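Side-chain contacts in dermonecrotic toxin (Pasteurella multocida, PDB 2EBF), which acts as a potent mitogen and dermonecrotic toxin that induces bone resorption and is associated with the severe, progressive form of atrophic rhinitis in pigs: residues 391-396 / 451-456; 489-494 / 498-503; 352-357 / 364-369. One frame throughout, in Å; residues are numbered along the deposited sequence.

Contact 1. Residues 391-396 / 451-456; sequences TFIDNG and KDNNIK
Ile393 lays its methyl CD1 across the stem of Asn453, 3.9 Å from Asn453 CB, and the two side chains meet at about a right angle. The reach comes from an extended isoleucine: CG1 stands opposite the carbonyl carbon (chi1 -65°) and chi2 is 176°, which carries CD1 straight out from the end of helix 389-394. Asn453 also offers the carbon and oxygen of its amide to this methyl, with Asn453 OD1 3.9 Å from Ile393 CD1. This is van der Waals contact alone, since no hydrogen bond joins the two segments. The polar end of Asn453 is served from its own helix, where ND2 bonds to the backbone O of Ser449. That bond limits how the amide can turn while CB and OD1 face the isoleucine.

Ile455 adds the second, looser part of the contact. Its CD1 lies 4.2 Å from Ile393 CG1, touching halfway along the isoleucine branch and not at its tip. Here chi2 is -63°, a folded chain in contrast to the straight one opposite.

The pairing illustrates how two helix ends can meet through the residues at and just after their C-terminal caps. Both helices finish in a Schellman motif, with Gly396 and Asn454 as the C-prime residues at positive phi. Gly396 N bonds to Ile393 O at 3.0 Å, so the residue that makes the contact also takes part in ending its helix.

Within the C2 region of this C-terminal fragment of the toxin, helix 389-394 runs into strand 399-402 and helix 442-452 into strand 456-461. These strands are parallel neighbours in the mixed sheet: Ile455 packs on Ile400, Lys456 pairs through its backbone with Thr398 and Ile400, and helix 407-418 lies against Lys451.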
loop_
_atom_site.group_PDB
_atom_site.type_symbol
_atom_site.label_atom_id
_atom_site.label_comp_id
_atom_site.label_asym_id
_atom_site.label_seq_id
_atom_site.Cartn_x
_atom_site.Cartn_y
_atom_site.Cartn_z
ATOM N N THR A 391 -4.118 15.078 -37.932
ATOM C CA THR A 391 -5.370 15.612 -37.433
ATOM C C THR A 391 -5.314 15.746 -35.914
ATOM O O THR A 391 -5.816 16.724 -35.356
ATOM C CB THR A 391 -6.560 14.734 -37.900
ATOM O OG1 THR A 391 -6.488 14.580 -39.328
ATOM C CG2 THR A 391 -7.898 15.371 -37.527
ATOM N N PHE A 392 -4.700 14.775 -35.248
ATOM C CA PHE A 392 -4.494 14.864 -33.804
ATOM C C PHE A 392 -3.607 16.067 -33.466
ATOM O O PHE A 392 -3.918 16.827 -32.550
ATOM C CB PHE A 392 -3.873 13.577 -33.240
ATOM C CG PHE A 392 -4.861 12.452 -33.044
ATOM C CD1 PHE A 392 -5.547 12.310 -31.832
ATOM C CD2 PHE A 392 -5.089 11.521 -34.059
ATOM C CE1 PHE A 392 -6.469 11.264 -31.636
ATOM C CE2 PHE A 392 -6.003 10.468 -33.874
ATOM C CZ PHE A 392 -6.688 10.341 -32.663
ATOM N N ILE A 393 -2.517 16.223 -34.215
ATOM C CA ILE A 393 -1.542 17.300 -34.002
ATOM C C ILE A 393 -2.190 18.672 -34.209
ATOM O O ILE A 393 -1.994 19.595 -33.409
ATOM C CB ILE A 393 -0.309 17.116 -34.925
ATOM C CG1 ILE A 393 0.451 15.835 -34.546
ATOM C CG2 ILE A 393 0.629 18.326 -34.878
ATOM C CD1 ILE A 393 1.623 15.515 -35.468
ATOM N N ASP A 394 -2.970 18.792 -35.278
ATOM C CA ASP A 394 -3.687 20.025 -35.587
ATOM C C ASP A 394 -4.682 20.451 -34.511
ATOM O O ASP A 394 -5.002 21.637 -34.391
ATOM C CB ASP A 394 -4.411 19.887 -36.923
ATOM C CG ASP A 394 -3.467 19.932 -38.105
ATOM O OD1 ASP A 394 -2.257 20.200 -37.918
ATOM O OD2 ASP A 394 -3.949 19.719 -39.238
ATOM N N ASN A 395 -5.180 19.485 -33.743
ATOM C CA ASN A 395 -6.097 19.775 -32.647
ATOM C C ASN A 395 -5.398 19.833 -31.289
ATOM O O ASN A 395 -6.044 19.767 -30.242
ATOM C CB ASN A 395 -7.263 18.782 -32.651
ATOM C CG ASN A 395 -8.209 19.024 -33.809
ATOM O OD1 ASN A 395 -8.095 18.398 -34.871
ATOM N ND2 ASN A 395 -9.112 19.976 -33.636
ATOM N N GLY A 396 -4.073 19.950 -31.318
ATOM C CA GLY A 396 -3.299 20.222 -30.112
ATOM C C GLY A 396 -2.674 19.068 -29.341
ATOM O O GLY A 396 -2.181 19.283 -28.231
ATOM N N LYS A 451 9.257 11.408 -32.423
ATOM C CA LYS A 451 10.507 12.105 -32.690
ATOM C C LYS A 451 10.358 13.016 -33.907
ATOM O O LYS A 451 10.634 14.213 -33.820
ATOM C CB LYS A 451 11.650 11.110 -32.897
ATOM C CG LYS A 451 13.011 11.774 -33.125
ATOM C CD LYS A 451 14.146 10.755 -33.214
ATOM C CE LYS A 451 14.409 10.320 -34.643
ATOM N NZ LYS A 451 15.475 11.118 -35.328
ATOM N N ASP A 452 9.897 12.439 -35.018
ATOM C CA ASP A 452 9.741 13.146 -36.295
ATOM C C ASP A 452 8.798 14.334 -36.187
ATOM O O ASP A 452 8.958 15.327 -36.897
ATOM C CB ASP A 452 9.211 12.194 -37.379
ATOM C CG ASP A 452 10.197 11.094 -37.747
ATOM O OD1 ASP A 452 11.416 11.259 -37.529
ATOM O OD2 ASP A 452 9.743 10.056 -38.276
ATOM N N ASN A 453 7.810 14.226 -35.302
ATOM C CA ASN A 453 6.781 15.250 -35.188
ATOM C C ASN A 453 6.902 16.132 -33.950
ATOM O O ASN A 453 6.029 16.957 -33.687
ATOM C CB ASN A 453 5.391 14.615 -35.295
ATOM C CG ASN A 453 5.143 13.999 -36.657
ATOM O OD1 ASN A 453 4.782 14.694 -37.608
ATOM N ND2 ASN A 453 5.349 12.693 -36.764
ATOM N N ASN A 454 8.002 15.968 -33.216
ATOM C CA ASN A 454 8.252 16.691 -31.963
ATOM C C ASN A 454 7.090 16.629 -30.962
ATOM O O ASN A 454 6.678 17.643 -30.389
ATOM C CB ASN A 454 8.684 18.138 -32.236
ATOM C CG ASN A 454 9.913 18.218 -33.119
ATOM O OD1 ASN A 454 9.862 18.756 -34.229
ATOM N ND2 ASN A 454 11.029 17.676 -32.637
ATOM N N ILE A 455 6.570 15.420 -30.777
ATOM C CA ILE A 455 5.547 15.136 -29.776
ATOM C C ILE A 455 6.238 14.389 -28.644
ATOM O O ILE A 455 7.093 13.527 -28.891
ATOM C CB ILE A 455 4.401 14.265 -30.374
ATOM C CG1 ILE A 455 3.751 14.956 -31.586
ATOM C CG2 ILE A 455 3.347 13.906 -29.316
ATOM C CD1 ILE A 455 3.046 16.299 -31.287
ATOM N N LYS A 456 5.886 14.735 -27.408
ATOM C CA LYS A 456 6.401 14.032 -26.225
ATOM C C LYS A 456 5.992 12.567 -26.235
ATOM O O LYS A 456 4.873 12.237 -26.626
ATOM C CB LYS A 456 5.886 14.690 -24.946
ATOM C CG LYS A 456 6.483 16.054 -24.680
ATOM C CD LYS A 456 5.647 16.850 -23.689
ATOM C CE LYS A 456 5.789 16.322 -22.270
ATOM N NZ LYS A 456 7.209 16.289 -21.772
#

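Contact 2. Residues 489-494 / 498-503; sequences EKLDRE and FVVFAD
The carbonyl O of Lys490, one residue before the Leu491 that packs on Phe498, is approached twice by Arg493: NE at 2.9 Å and NH2 at 2.8 Å from Lys490 O. Both bonds are weak, each bent to 126°, but together they fold the arginine back over the helix end. Asp492 centres an inverse gamma turn just there.

Across the contact, Leu491 CB sits squarely over one face of the Phe498 ring, 4.2 Å from its centroid and only 5° off the normal, a CH-pi contact. The ring is placed there by a chi1 of 61°, which sets CG between the backbone N and the carbonyl carbon. Toward its rim, Phe498 CE2 comes within 3.6 Å of Leu491 O. The leucine chain then runs on to Val500, where Leu491 CD1 meets Val500 CG2 at 3.8 Å. Leu524 of helix 520-524 also packs against both Leu491 and Phe498.

Phe498 and Val500, two residues apart on one strand, thus present the same sheet face to the end of the preceding helix. This is the packing of a beta-alpha-beta crossover: strand 456-461, helix 473-490 and parallel strand 498-502, with strand 399-402 lying between the two strands.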
loop_
_atom_site.group_PDB
_atom_site.type_symbol
_atom_site.label_atom_id
_atom_site.label_comp_id
_atom_site.label_asym_id
_atom_site.label_seq_id
_atom_site.Cartn_x
_atom_site.Cartn_y
_atom_site.Cartn_z
ATOM N N GLU A 489 -0.216 11.064 -12.191
ATOM C CA GLU A 489 0.813 12.051 -11.902
ATOM C C GLU A 489 1.240 12.794 -13.160
ATOM O O GLU A 489 1.461 14.001 -13.126
ATOM C CB GLU A 489 2.013 11.378 -11.221
ATOM C CG GLU A 489 3.150 12.304 -10.773
ATOM C CD GLU A 489 2.720 13.405 -9.809
ATOM O OE1 GLU A 489 3.304 14.509 -9.902
ATOM O OE2 GLU A 489 1.819 13.183 -8.963
ATOM N N LYS A 490 1.322 12.078 -14.278
ATOM C CA LYS A 490 2.016 12.600 -15.453
ATOM C C LYS A 490 1.117 13.063 -16.593
ATOM O O LYS A 490 1.553 13.846 -17.438
ATOM C CB LYS A 490 3.027 11.567 -15.964
ATOM C CG LYS A 490 4.084 11.181 -14.938
ATOM C CD LYS A 490 4.945 12.385 -14.570
ATOM C CE LYS A 490 5.877 12.097 -13.403
ATOM N NZ LYS A 490 7.054 11.316 -13.820
ATOM N N LEU A 491 -0.127 12.596 -16.615
ATOM C CA LEU A 491 -0.993 12.824 -17.773
ATOM C C LEU A 491 -2.155 13.792 -17.589
ATOM O O LEU A 491 -2.400 14.613 -18.479
ATOM C CB LEU A 491 -1.493 11.502 -18.365
ATOM C CG LEU A 491 -0.432 10.590 -18.984
ATOM C CD1 LEU A 491 -1.093 9.320 -19.487
ATOM C CD2 LEU A 491 0.367 11.287 -20.097
ATOM N N ASP A 492 -2.889 13.715 -16.484
ATOM C CA ASP A 492 -3.983 14.685 -16.331
ATOM C C ASP A 492 -3.489 15.975 -15.684
ATOM O O ASP A 492 -3.619 16.199 -14.473
ATOM C CB ASP A 492 -5.306 14.104 -15.765
ATOM C CG ASP A 492 -5.222 13.654 -14.306
ATOM O OD1 ASP A 492 -6.305 13.353 -13.738
ATOM O OD2 ASP A 492 -4.116 13.587 -13.728
ATOM N N ARG A 493 -2.872 16.792 -16.533
ATOM C CA ARG A 493 -2.270 18.049 -16.147
ATOM C C ARG A 493 -2.741 19.114 -17.129
ATOM O O ARG A 493 -2.976 18.824 -18.307
ATOM C CB ARG A 493 -0.742 17.935 -16.175
ATOM C CG ARG A 493 -0.171 16.978 -15.116
ATOM C CD ARG A 493 1.353 17.071 -15.013
ATOM N NE ARG A 493 2.021 16.310 -16.071
ATOM C CZ ARG A 493 3.337 16.136 -16.178
ATOM N NH1 ARG A 493 4.170 16.663 -15.287
ATOM N NH2 ARG A 493 3.822 15.421 -17.183
ATOM N N GLU A 494 -2.888 20.343 -16.640
ATOM C CA GLU A 494 -3.334 21.460 -17.469
ATOM C C GLU A 494 -2.433 21.647 -18.697
ATOM O O GLU A 494 -1.212 21.476 -18.620
ATOM C CB GLU A 494 -3.412 22.748 -16.631
ATOM C CG GLU A 494 -2.058 23.286 -16.135
ATOM C CD GLU A 494 -1.545 24.465 -16.951
ATOM O OE1 GLU A 494 -0.378 24.413 -17.418
ATOM O OE2 GLU A 494 -2.306 25.450 -17.121
ATOM N N PHE A 498 -3.454 14.361 -24.775
ATOM C CA PHE A 498 -2.649 13.159 -24.900
ATOM C C PHE A 498 -3.422 12.004 -25.516
ATOM O O PHE A 498 -4.657 12.010 -25.559
ATOM C CB PHE A 498 -2.100 12.745 -23.525
ATOM C CG PHE A 498 -3.173 12.441 -22.515
ATOM C CD1 PHE A 498 -3.676 11.150 -22.384
ATOM C CD2 PHE A 498 -3.705 13.456 -21.711
ATOM C CE1 PHE A 498 -4.676 10.862 -21.453
ATOM C CE2 PHE A 498 -4.715 13.175 -20.784
ATOM C CZ PHE A 498 -5.200 11.880 -20.662
ATOM N N VAL A 499 -2.668 11.012 -25.979
ATOM C CA VAL A 499 -3.206 9.720 -26.377
ATOM C C VAL A 499 -2.439 8.641 -25.610
ATOM O O VAL A 499 -1.218 8.728 -25.473
ATOM C CB VAL A 499 -3.043 9.498 -27.903
ATOM C CG1 VAL A 499 -3.390 8.072 -28.280
ATOM C CG2 VAL A 499 -3.881 10.511 -28.702
ATOM N N VAL A 500 -3.148 7.635 -25.100
ATOM C CA VAL A 500 -2.507 6.528 -24.385
ATOM C C VAL A 500 -2.798 5.213 -25.086
ATOM O O VAL A 500 -3.924 4.978 -25.531
ATOM C CB VAL A 500 -2.995 6.392 -22.909
ATOM C CG1 VAL A 500 -2.046 5.489 -22.086
ATOM C CG2 VAL A 500 -3.107 7.720 -22.249
ATOM N N PHE A 501 -1.781 4.357 -25.166
ATOM C CA PHE A 501 -1.942 2.997 -25.663
ATOM C C PHE A 501 -1.682 2.018 -24.532
ATOM O O PHE A 501 -0.617 2.044 -23.913
ATOM C CB PHE A 501 -0.982 2.726 -26.825
ATOM C CG PHE A 501 -1.281 3.537 -28.047
ATOM C CD1 PHE A 501 -2.156 3.050 -29.022
ATOM C CD2 PHE A 501 -0.697 4.794 -28.226
ATOM C CE1 PHE A 501 -2.444 3.793 -30.153
ATOM C CE2 PHE A 501 -0.971 5.553 -29.364
ATOM C CZ PHE A 501 -1.848 5.060 -30.329
ATOM N N ALA A 502 -2.652 1.146 -24.279
ATOM C CA ALA A 502 -2.573 0.231 -23.147
ATOM C C ALA A 502 -3.386 -1.031 -23.370
ATOM O O ALA A 502 -4.366 -1.024 -24.119
ATOM C CB ALA A 502 -3.035 0.933 -21.865
ATOM N N ASP A 503 -2.961 -2.106 -22.709
ATOM C CA ASP A 503 -3.653 -3.385 -22.717
ATOM C C ASP A 503 -5.085 -3.189 -22.200
ATOM O O ASP A 503 -5.334 -2.335 -21.342
ATOM C CB ASP A 503 -2.845 -4.373 -21.855
ATOM C CG ASP A 503 -3.349 -5.792 -21.951
ATOM O OD1 ASP A 503 -4.271 -6.140 -21.182
ATOM O OD2 ASP A 503 -2.802 -6.569 -22.767
#

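Contact 3. Residues 352-357 / 364-369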
loop_
_atom_site.group_PDB
_atom_site.type_symbol
_atom_site.label_atom_id
_atom_site.label_comp_id
_atom_site.label_asym_id
_atom_site.label_seq_id
_atom_site.Cartn_x
_atom_site.Cartn_y
_atom_site.Cartn_z
ATOM N N GLU A 352 -22.751 4.174 -29.978
ATOM C CA GLU A 352 -23.421 4.618 -31.205
ATOM C C GLU A 352 -23.225 6.111 -31.428
ATOM O O GLU A 352 -23.055 6.558 -32.562
ATOM C CB GLU A 352 -24.915 4.294 -31.159
ATOM C CG GLU A 352 -25.228 2.818 -31.034
ATOM C CD GLU A 352 -26.726 2.529 -31.027
ATOM O OE1 GLU A 352 -27.534 3.491 -31.072
ATOM O OE2 GLU A 352 -27.093 1.331 -30.971
ATOM N N GLN A 353 -23.254 6.881 -30.348
ATOM C CA GLN A 353 -23.005 8.314 -30.437
ATOM C C GLN A 353 -21.571 8.593 -30.907
ATOM O O GLN A 353 -21.347 9.467 -31.755
ATOM C CB GLN A 353 -23.285 8.985 -29.101
ATOM C CG GLN A 353 -24.755 8.953 -28.703
ATOM C CD GLN A 353 -24.961 9.097 -27.211
ATOM O OE1 GLN A 353 -24.152 9.716 -26.515
ATOM N NE2 GLN A 353 -26.056 8.524 -26.704
ATOM N N PHE A 354 -20.618 7.837 -30.360
ATOM C CA PHE A 354 -19.219 7.875 -30.802
ATOM C C PHE A 354 -19.117 7.506 -32.291
ATOM O O PHE A 354 -18.511 8.237 -33.070
ATOM C CB PHE A 354 -18.360 6.940 -29.937
ATOM C CG PHE A 354 -16.875 7.076 -30.170
ATOM C CD1 PHE A 354 -16.173 6.091 -30.860
ATOM C CD2 PHE A 354 -16.179 8.181 -29.688
ATOM C CE1 PHE A 354 -14.785 6.212 -31.078
ATOM C CE2 PHE A 354 -14.796 8.314 -29.904
ATOM C CZ PHE A 354 -14.104 7.325 -30.605
ATOM N N ALA A 355 -19.731 6.387 -32.677
ATOM C CA ALA A 355 -19.741 5.943 -34.083
ATOM C C ALA A 355 -20.477 6.887 -35.039
ATOM O O ALA A 355 -20.233 6.857 -36.250
ATOM C CB ALA A 355 -20.313 4.537 -34.195
ATOM N N ALA A 356 -21.375 7.716 -34.506
ATOM C CA ALA A 356 -22.177 8.615 -35.342
ATOM C C ALA A 356 -21.350 9.777 -35.868
ATOM O O ALA A 356 -21.638 10.314 -36.938
ATOM C CB ALA A 356 -23.400 9.127 -34.586
ATOM N N MET A 357 -20.330 10.173 -35.109
ATOM C CA MET A 357 -19.410 11.214 -35.543
ATOM C C MET A 357 -18.497 10.687 -36.640
ATOM O O MET A 357 -18.167 9.498 -36.660
ATOM C CB MET A 357 -18.549 11.691 -34.369
ATOM C CG MET A 357 -19.263 12.624 -33.406
ATOM S SD MET A 357 -18.250 13.081 -31.990
ATOM C CE MET A 357 -18.301 11.575 -31.038
ATOM N N GLU A 364 -11.453 15.596 -33.057
ATOM C CA GLU A 364 -11.697 16.937 -32.525
ATOM C C GLU A 364 -12.293 16.894 -31.127
ATOM O O GLU A 364 -11.868 17.647 -30.256
ATOM C CB GLU A 364 -12.613 17.741 -33.452
ATOM C CG GLU A 364 -11.905 18.276 -34.685
ATOM C CD GLU A 364 -12.854 18.648 -35.822
ATOM O OE1 GLU A 364 -14.087 18.709 -35.603
ATOM O OE2 GLU A 364 -12.358 18.877 -36.946
ATOM N N LYS A 365 -13.271 16.014 -30.923
ATOM C CA LYS A 365 -13.912 15.863 -29.618
ATOM C C LYS A 365 -12.950 15.306 -28.573
ATOM O O LYS A 365 -12.941 15.786 -27.446
ATOM C CB LYS A 365 -15.178 15.008 -29.709
ATOM C CG LYS A 365 -16.109 15.157 -28.486
ATOM C CD LYS A 365 -17.558 14.935 -28.882
ATOM C CE LYS A 365 -18.522 15.471 -27.833
ATOM N NZ LYS A 365 -18.779 16.946 -27.974
ATOM N N CYS A 366 -12.143 14.307 -28.944
ATOM C CA CYS A 366 -11.161 13.716 -28.013
ATOM C C CYS A 366 -10.096 14.731 -27.598
ATOM O O CYS A 366 -9.746 14.842 -26.410
ATOM C CB CYS A 366 -10.491 12.470 -28.622
ATOM S SG CYS A 366 -11.592 11.019 -28.749
ATOM N N MET A 367 -9.589 15.468 -28.576
ATOM C CA MET A 367 -8.542 16.446 -28.319
ATOM C C MET A 367 -9.080 17.699 -27.620
ATOM O O MET A 367 -8.536 18.116 -26.594
ATOM C CB MET A 367 -7.772 16.792 -29.607
ATOM C CG MET A 367 -6.834 15.673 -30.124
ATOM S SD MET A 367 -5.547 15.094 -28.968
ATOM C CE MET A 367 -6.375 13.722 -28.159
ATOM N N ASN A 368 -10.159 18.274 -28.144
ATOM C CA ASN A 368 -10.620 19.585 -27.676
ATOM C C ASN A 368 -11.562 19.566 -26.473
ATOM O O ASN A 368 -11.537 20.494 -25.660
ATOM C CB ASN A 368 -11.236 20.387 -28.827
ATOM C CG ASN A 368 -10.268 20.590 -29.982
ATOM O OD1 ASN A 368 -10.669 20.591 -31.149
ATOM N ND2 ASN A 368 -8.994 20.773 -29.668
ATOM N N THR A 369 -12.371 18.517 -26.354
ATOM C CA THR A 369 -13.316 18.390 -25.235
ATOM C C THR A 369 -12.797 17.450 -24.138
ATOM O O THR A 369 -12.691 17.849 -22.971
ATOM C CB THR A 369 -14.715 17.935 -25.727
ATOM O OG1 THR A 369 -15.251 18.922 -26.613
ATOM C CG2 THR A 369 -15.681 17.747 -24.569
#
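Lys365 is the first residue of 364-369 to meet the other segment, and it does so with the aliphatic part of its chain. Its CD lies 3.7 Å from Met357 SD and 4.1 Å from Met357 CE, and the two long side chains cross at about a right angle. The setting is a pair of consecutive helices, 350-356 and 359-370, joined by a very short link that begins at Met357. It belongs to the C2 region of the toxin and leads directly into strand 372-376 of the mixed sheet.

Up to CE the lysine is drawn out, starting with CG opposite the backbone N (chi1 -163°). A bend at chi4, 83°, then turns the end of the chain, leaving NZ 5.6 Å from Met357 SD. The charged group therefore takes no direct part, and of this segment the thioether meets the lysine's CD, not its amine. Met357 is itself bent about its CG-SD bond.

Cys366, the next residue, approaches a different target. Its SG lies at the edge of the Phe354 ring, near the ring plane. Other partners hold that ring as well: Arg362 makes a cation-pi contact with it and Trp537 meets it edge-to-face. Arg362 also bonds through NH2 to Met357 O, so one arginine ties the end of the first helix to its aromatic residue.

Further along, the second helix widens into a pi-type turn at 366-369, while Asn368 N still bonds to Glu364 O and Thr369 N to Lys365 O. The example shows how a tight link can bring two helices together: within these segments two side-chain pairs join them, one lysine with methionine and one cysteine with phenylalanine. In the latter, Cys366 SG stands 4.3 Å from Phe354 CE2.

From the N terminus the three contacts follow in series, none enclosing or crossing another. Contact 3 closes a short loop made of the link and the first turn of helix 359-370, just before strand 372-376. Contact 1 closes a much longer, mostly helical excursion that contains strand 399-402 and ends at strand 456-461. Contact 2 then closes the tight connection from helix 473-490 into strand 498-502. They adjoin in space: Asn395 ND2 probably hydrogen-bonds Asn368 OD1, Phe392 packs on Val499, and Met367 reaches Phe498 and Val499. Contact 3 joins two helices, contact 1 two helix ends that lead into the sheet, and contact 2 a helix end to a sheet strand.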